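Local coordinates for protein spydx (Streptococcus pyogenes, PDB 2J43) that binds alpha-glucans such as host lung glycogen through this carbohydrate-binding part of a pullulanase that probably hydrolyses their 1,6-alpha-glucosidic branch linkages, at residues A40-M43 and T44-K47. Sequence-based numbering, arbitrary orientation.
Sequences AITM and TKAK
Thr42 and Lys45 meet where the chain leaves strand 41-42 and curls into a single 3-10 turn. The amide N of Lys45 gives its hydrogen to Thr42 O at 3.1 Å in a nearly straight bond (N-H...O 167°). One residue further on the pattern repeats: Ala46 N reaches back to Met43 O, also at 3.1 Å but less straight. Two successive i to i+3 bonds of this kind are the signature of 3-10 geometry, and they satisfy the carbonyls of Thr42 and Met43 with the amides of Lys45 and Ala46. On the outer side the two threonine hydroxyls pair, Thr42 OG1 lying 2.8 Å from Thr44 OG1; either could be the donor. Different first torsions bring them together: OG1 of Thr42 stands anti to its own N (chi1 170°), whereas OG1 of Thr44 sits between N and the carbonyl carbon (61°), which sets it beside the OG1 and CG2 of Thr42. Thr42 CG2 then packs against the aliphatic part of Lys45, whose extended chain crosses it at about a right angle and comes within 3.7 Å at CE. The Ala46 methyl lies close beside the Met43 carbonyl, with CB 3.2 Å from Met43 O. Residue 43 is selenomethionine, and its side chain leaves the turn on the buried side, bent at its last torsion, to rest on Leu12, Leu18, Leu21 and Ile71. Ile41 and Met43 are hydrogen-bonded through their backbones to Leu23 and Leu21 at the edge strand's neighbour, 21-27, while Lys47 is hydrogen-bonded through its backbone to Tyr54 of strand 53-58; the turn thus carries the chain from one sheet of this pullulanase-associated domain to the other.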
loop_
_atom_site.group_PDB
_atom_site.type_symbol
_atom_site.label_atom_id
_atom_site.label_comp_id
_atom_site.label_asym_id
_atom_site.label_seq_id
_atom_site.Cartn_x
_atom_site.Cartn_y
_atom_site.Cartn_z
ATOM N N ALA A 40 23.616 5.786 -12.680
ATOM C CA ALA A 40 22.475 5.199 -11.959
ATOM C C ALA A 40 22.921 4.569 -10.632
ATOM O O ALA A 40 24.133 4.238 -10.486
ATOM C CB ALA A 40 21.822 4.113 -12.833
ATOM N N ILE A 41 21.979 4.400 -9.718
ATOM C CA ILE A 41 22.203 3.632 -8.489
ATOM C C ILE A 41 22.434 2.229 -8.920
ATOM O O ILE A 41 21.621 1.672 -9.612
ATOM C CB ILE A 41 21.026 3.708 -7.531
ATOM C CG1 ILE A 41 20.681 5.171 -7.166
ATOM C CG2 ILE A 41 21.327 2.869 -6.274
ATOM C CD1 ILE A 41 19.333 5.341 -6.591
ATOM N N THR A 42 23.556 1.623 -8.499
ATOM C CA THR A 42 23.749 0.206 -8.872
ATOM C C THR A 42 22.781 -0.721 -8.147
ATOM O O THR A 42 22.721 -0.674 -6.939
ATOM C CB THR A 42 25.190 -0.250 -8.660
ATOM O OG1 THR A 42 25.254 -1.679 -8.824
ATOM C CG2 THR A 42 25.735 0.022 -7.275
HETATM N N MSE A 43 22.082 -1.580 -8.866
HETATM C CA MSE A 43 21.116 -2.439 -8.217
HETATM C C MSE A 43 21.750 -3.627 -7.474
HETATM O O MSE A 43 21.071 -4.400 -6.843
HETATM C CB MSE A 43 20.018 -2.865 -9.185
HETATM C CG MSE A 43 19.404 -1.661 -9.836
HETATM SE SE MSE A 43 17.602 -2.073 -10.586
HETATM C CE MSE A 43 16.692 -2.484 -8.784
ATOM N N THR A 44 23.069 -3.730 -7.520
ATOM C CA THR A 44 23.764 -4.545 -6.511
ATOM C C THR A 44 23.452 -4.166 -5.083
ATOM O O THR A 44 23.523 -5.030 -4.203
ATOM C CB THR A 44 25.302 -4.551 -6.689
ATOM O OG1 THR A 44 25.862 -3.258 -6.576
ATOM C CG2 THR A 44 25.727 -5.083 -8.038
ATOM N N LYS A 45 23.073 -2.906 -4.833
ATOM C CA LYS A 45 22.693 -2.412 -3.516
ATOM C C LYS A 45 21.285 -2.840 -3.076
ATOM O O LYS A 45 20.926 -2.665 -1.909
ATOM C CB LYS A 45 22.910 -0.900 -3.431
ATOM C CG LYS A 45 24.407 -0.509 -3.534
ATOM C CD LYS A 45 24.606 1.002 -3.748
ATOM C CE LYS A 45 26.052 1.439 -3.860
ATOM N NZ LYS A 45 26.215 2.906 -4.150
ATOM N N ALA A 46 20.504 -3.380 -4.015
ATOM C CA ALA A 46 19.170 -3.905 -3.735
ATOM C C ALA A 46 19.272 -5.154 -2.898
ATOM O O ALA A 46 20.261 -5.861 -2.947
ATOM C CB ALA A 46 18.412 -4.173 -5.023
ATOM N N LYS A 47 18.244 -5.419 -2.118
ATOM C CA LYS A 47 18.211 -6.632 -1.281
ATOM C C LYS A 47 16.989 -7.402 -1.612
ATOM O O LYS A 47 15.972 -6.812 -1.978
ATOM C CB LYS A 47 18.232 -6.263 0.174
ATOM C CG LYS A 47 19.607 -5.919 0.619
ATOM C CD LYS A 47 19.705 -5.752 2.130
ATOM C CE LYS A 47 21.105 -5.444 2.520
ATOM N NZ LYS A 47 21.935 -6.507 1.968
#